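Local coordinates for protein glycoside hydrolase family 81 (Clostridium thermocellum, PDB 6FOP) that probably hydrolyses internal bonds of beta-1,3-glucans such as laminarin, as a family 81 glycoside hydrolase of the Clostridium thermocellum cellulosome, at residues V666-P671 with V696-G701; R301-L306 with P662-T667. One frame throughout, in Å; residues are numbered along the deposited sequence.

In the fold
Both contacts use the loop that leaves the short strand 661-662 and runs into strand 673-678, and they share Val666 and Thr667; their centres lie about 9 Å apart, on the same side of the chain's centre. Contact 2 joins the first part of this loop to residues 301-306, which begin at the last residue of strand 295-301 and lie ahead of helix 317-329, with 355 residues between its two segments. Contact 1 joins the later part to the end of strand 694-697, with 24 residues between the two segments. A probable hydrogen bond from Tyr302 OH to Pro671 O ties the two sites together. The loop thus links the C-terminal strands to the connection between strand 295-301 and the helical part.

Contact 1: residues V666-P671 with V696-G701; sequences VTADTP and VTFSDG
Asp669 CG and Ser699 OG both lie between their own backbone N and carbonyl carbon (chi1 65° and 61°), and from there each side chain reaches the other segment's backbone. Asp669 OD1 takes the N-H of Thr697 at 2.9 Å in a nearly straight bond (171° at the hydrogen), the donor coming from above the carboxylate plane. Ser699 OG accepts from Thr667 N at 3.1 Å. Two backbone bonds lie between these side-chain grips: Ser699 N to Thr667 O, 2.8 Å, and Asp669 N to Thr697 O, 3.2 Å. Four hydrogen bonds thus join the two segments, through Thr667 and Asp669 on one side and Ser699 and Thr697 on the other. A water receives a hydrogen bond from Thr697 OG1 and gives one to Asp669 OD2, so both carboxylate oxygens are tied to the same threonine, one directly and one through solvent.

Beneath the backbones the packing is apolar. The methyl of Ala668 sits over one face of the Phe698 ring, CB 3.9 Å from its centroid and displaced toward the rim, a CH-pi contact. Val666 CG1 lies at the edge of that ring and touches Phe698 CB at 3.8 Å, while Tyr684 of strand 681-688 makes an edge-to-face pair with the phenyl group. Further along, Thr670 CG2 meets Val696 CG1 at 3.7 Å. Asp700 brings its carboxylate beside Val666, but its OD2 is engaged by Arg682 in a salt bridge and by Tyr684 OH.

The two segments run nearly antiparallel, and their single beta bridge, Ala668 with Phe698, lays residues 666-671 along the end of strand 694-697, beside the type I turn from Phe698 to Gly701 in the connection of the beta hairpin formed with strand 703-706.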
# COMPACT_ATOMS: atom_id res chain seq x y z
N VAL A 666 -7.40 16.35 -18.19
CA VAL A 666 -8.80 16.76 -18.04
C VAL A 666 -9.43 15.99 -16.90
O VAL A 666 -9.34 14.75 -16.87
CB VAL A 666 -9.63 16.41 -19.30
CG1 VAL A 666 -11.08 16.92 -19.18
CG2 VAL A 666 -9.00 16.97 -20.53
N THR A 667 -10.13 16.69 -16.01
CA THR A 667 -10.88 16.06 -14.94
C THR A 667 -12.37 16.37 -15.04
O THR A 667 -12.78 17.17 -15.89
CB THR A 667 -10.30 16.42 -13.57
OG1 THR A 667 -10.29 17.85 -13.43
CG2 THR A 667 -8.87 15.89 -13.43
N ALA A 668 -13.15 15.76 -14.16
CA ALA A 668 -14.61 15.92 -14.18
C ALA A 668 -15.15 15.89 -12.78
O ALA A 668 -14.54 15.30 -11.87
CB ALA A 668 -15.27 14.83 -15.02
N ASP A 669 -16.34 16.48 -12.62
CA ASP A 669 -17.02 16.59 -11.33
C ASP A 669 -17.92 15.39 -10.98
O ASP A 669 -19.05 15.52 -10.51
CB ASP A 669 -17.79 17.92 -11.23
CG ASP A 669 -18.93 18.05 -12.23
OD1 ASP A 669 -19.13 17.16 -13.09
OD2 ASP A 669 -19.59 19.11 -12.15
N THR A 670 -17.38 14.19 -11.21
CA THR A 670 -18.09 12.94 -10.93
C THR A 670 -17.07 11.85 -10.63
O THR A 670 -15.93 11.97 -11.05
CB THR A 670 -19.03 12.58 -12.13
OG1 THR A 670 -20.08 11.74 -11.69
CG2 THR A 670 -18.25 11.93 -13.26
N PRO A 671 -17.47 10.77 -9.92
CA PRO A 671 -16.43 9.79 -9.55
C PRO A 671 -16.09 8.78 -10.64
O PRO A 671 -14.97 8.29 -10.67
CB PRO A 671 -17.00 9.06 -8.34
CG PRO A 671 -18.37 9.57 -8.13
CD PRO A 671 -18.66 10.70 -9.05
N VAL A 696 -22.59 16.17 -15.86
CA VAL A 696 -21.14 16.03 -15.64
C VAL A 696 -20.43 17.06 -16.49
O VAL A 696 -20.63 17.13 -17.71
CB VAL A 696 -20.65 14.61 -15.96
CG1 VAL A 696 -19.13 14.52 -15.75
CG2 VAL A 696 -21.41 13.59 -15.12
N THR A 697 -19.58 17.84 -15.83
CA THR A 697 -18.81 18.89 -16.46
C THR A 697 -17.34 18.58 -16.35
O THR A 697 -16.86 18.27 -15.26
CB THR A 697 -19.13 20.27 -15.83
OG1 THR A 697 -20.54 20.51 -15.90
CG2 THR A 697 -18.40 21.39 -16.54
N PHE A 698 -16.63 18.66 -17.47
CA PHE A 698 -15.19 18.41 -17.55
C PHE A 698 -14.44 19.74 -17.54
O PHE A 698 -14.98 20.79 -17.89
CB PHE A 698 -14.84 17.61 -18.82
CG PHE A 698 -15.41 16.21 -18.81
CD1 PHE A 698 -16.75 15.97 -19.17
CD2 PHE A 698 -14.62 15.12 -18.49
CE1 PHE A 698 -17.27 14.70 -19.14
CE2 PHE A 698 -15.13 13.84 -18.49
CZ PHE A 698 -16.48 13.64 -18.80
N SER A 699 -13.16 19.66 -17.19
CA SER A 699 -12.34 20.87 -17.02
C SER A 699 -12.05 21.61 -18.32
O SER A 699 -11.65 22.79 -18.31
CB SER A 699 -11.02 20.54 -16.30
OG SER A 699 -10.23 19.62 -17.03
N ASP A 700 -12.25 20.92 -19.46
CA ASP A 700 -12.14 21.56 -20.77
C ASP A 700 -13.47 22.13 -21.29
O ASP A 700 -13.52 22.60 -22.43
CB ASP A 700 -11.50 20.61 -21.79
CG ASP A 700 -12.34 19.38 -22.07
OD1 ASP A 700 -13.48 19.30 -21.54
OD2 ASP A 700 -11.85 18.50 -22.82
N GLY A 701 -14.52 22.12 -20.48
CA GLY A 701 -15.82 22.63 -20.89
C GLY A 701 -16.83 21.63 -21.39
O GLY A 701 -18.01 21.95 -21.51
O HOH W 1 -21.75 19.37 -13.67

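Contact 2: residues R301-L306 with P662-T667; sequences RYHGIL and PDFSVT
The imidazole of His303 has Phe664 over one face and a water in plane at its edge. Phe664 presents its own edge, with CD1 3.7 Å from His303 CG, and the ring planes stand at 82°: a T-shaped pair, centroids 5.2 Å apart. Phe664 CB lies over the same imidazole as a CH-pi neighbour. This aromatic pair packs the loop after strand 661-662 of the C-terminal beta sheet against the loop that leads from strand 295-301 to helix 317-329.

No direct hydrogen bond crosses between the segments; water does the polar work. The water at the imidazole edge lies 3.0 Å from His303 ND1 and donates to the carbonyl oxygen of Asp663, which probably steadies the turn of the ring. Phe664 O also comes close, 3.0 Å from His303 CE1. The backbone there is shaped by an Asx turn: Asp663 OD1 accepts from both Ser665 N and Ser665 OG, while its OD2 is held by Arg682 and Asn677.

At the far end of the contact, Thr667 CG2, anti to its own carbonyl carbon, rests 3.7 Å from Tyr302 O, a carbonyl oxygen that is hydrogen-bonded to Ser239 OG. A second water spans the outer margin, accepting from Arg301 NH1 at 2.8 Å and lying 3.0 Å from Thr667 OG1.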
# COMPACT_ATOMS: atom_id res chain seq x y z
N ARG A 301 -4.64 14.94 -7.93
CA ARG A 301 -5.78 14.91 -8.85
C ARG A 301 -6.19 13.45 -9.08
O ARG A 301 -5.38 12.58 -9.40
CB ARG A 301 -5.42 15.59 -10.16
CG ARG A 301 -5.23 17.08 -10.02
CD ARG A 301 -5.30 17.82 -11.34
NE ARG A 301 -4.74 19.16 -11.25
CZ ARG A 301 -5.36 20.21 -10.71
NH1 ARG A 301 -6.59 20.10 -10.21
NH2 ARG A 301 -4.74 21.40 -10.68
N TYR A 302 -7.49 13.22 -8.92
CA TYR A 302 -8.13 11.96 -9.22
C TYR A 302 -8.65 12.05 -10.65
O TYR A 302 -9.23 13.07 -11.03
CB TYR A 302 -9.28 11.76 -8.26
CG TYR A 302 -10.21 10.60 -8.56
CD1 TYR A 302 -9.78 9.27 -8.45
CD2 TYR A 302 -11.54 10.83 -8.88
CE1 TYR A 302 -10.63 8.22 -8.67
CE2 TYR A 302 -12.41 9.78 -9.10
CZ TYR A 302 -11.95 8.47 -8.99
OH TYR A 302 -12.82 7.42 -9.19
N HIS A 303 -8.42 11.02 -11.46
CA HIS A 303 -8.76 11.04 -12.88
C HIS A 303 -9.93 10.16 -13.25
O HIS A 303 -10.16 9.91 -14.45
CB HIS A 303 -7.54 10.67 -13.71
CG HIS A 303 -6.42 11.63 -13.54
ND1 HIS A 303 -6.33 12.78 -14.29
CD2 HIS A 303 -5.39 11.66 -12.68
CE1 HIS A 303 -5.27 13.48 -13.89
NE2 HIS A 303 -4.68 12.81 -12.92
N GLY A 304 -10.66 9.67 -12.26
CA GLY A 304 -11.83 8.83 -12.50
C GLY A 304 -11.44 7.38 -12.70
O GLY A 304 -10.30 7.08 -13.09
N ILE A 305 -12.39 6.49 -12.47
CA ILE A 305 -12.31 5.12 -12.96
C ILE A 305 -13.63 4.79 -13.63
O ILE A 305 -14.64 5.46 -13.39
CB ILE A 305 -12.00 4.09 -11.84
CG1 ILE A 305 -13.14 3.97 -10.83
CG2 ILE A 305 -10.68 4.44 -11.13
CD1 ILE A 305 -13.01 2.75 -9.97
N LEU A 306 -13.64 3.70 -14.38
CA LEU A 306 -14.88 3.17 -14.94
C LEU A 306 -15.12 1.75 -14.45
O LEU A 306 -14.18 1.05 -14.10
CB LEU A 306 -14.84 3.16 -16.46
CG LEU A 306 -14.79 4.55 -17.11
CD1 LEU A 306 -14.45 4.39 -18.59
CD2 LEU A 306 -16.10 5.29 -16.92
N PRO A 662 -5.54 7.23 -22.74
CA PRO A 662 -6.08 8.03 -21.65
C PRO A 662 -5.44 9.43 -21.58
O PRO A 662 -4.24 9.57 -21.71
CB PRO A 662 -5.75 7.22 -20.39
CG PRO A 662 -4.61 6.35 -20.81
CD PRO A 662 -4.89 6.00 -22.26
N ASP A 663 -6.26 10.42 -21.31
CA ASP A 663 -5.84 11.81 -21.28
C ASP A 663 -5.99 12.30 -19.84
O ASP A 663 -7.10 12.50 -19.35
CB ASP A 663 -6.71 12.64 -22.22
CG ASP A 663 -6.19 14.06 -22.42
OD1 ASP A 663 -5.53 14.59 -21.50
OD2 ASP A 663 -6.45 14.65 -23.49
N PHE A 664 -4.85 12.48 -19.18
CA PHE A 664 -4.80 12.88 -17.78
C PHE A 664 -4.82 14.39 -17.56
O PHE A 664 -4.68 14.85 -16.44
CB PHE A 664 -3.56 12.25 -17.15
CG PHE A 664 -3.63 10.76 -17.14
CD1 PHE A 664 -4.38 10.11 -16.17
CD2 PHE A 664 -3.07 10.02 -18.17
CE1 PHE A 664 -4.47 8.72 -16.16
CE2 PHE A 664 -3.17 8.66 -18.16
CZ PHE A 664 -3.87 8.01 -17.17
N SER A 665 -5.00 15.17 -18.62
CA SER A 665 -5.00 16.62 -18.50
C SER A 665 -6.40 17.21 -18.28
O SER A 665 -6.55 18.44 -18.23
CB SER A 665 -4.36 17.25 -19.73
OG SER A 665 -5.19 17.15 -20.85
N VAL A 666 -7.40 16.35 -18.19
CA VAL A 666 -8.80 16.76 -18.04
C VAL A 666 -9.43 15.99 -16.90
O VAL A 666 -9.34 14.75 -16.87
CB VAL A 666 -9.63 16.41 -19.30
CG1 VAL A 666 -11.08 16.92 -19.18
CG2 VAL A 666 -9.00 16.97 -20.53
N THR A 667 -10.13 16.69 -16.01
CA THR A 667 -10.88 16.06 -14.94
C THR A 667 -12.37 16.37 -15.04
O THR A 667 -12.78 17.17 -15.89
CB THR A 667 -10.30 16.42 -13.57
OG1 THR A 667 -10.29 17.85 -13.43
CG2 THR A 667 -8.87 15.89 -13.43
O HOH W 2 -8.68 18.35 -10.89
O HOH W 3 -8.12 12.53 -16.63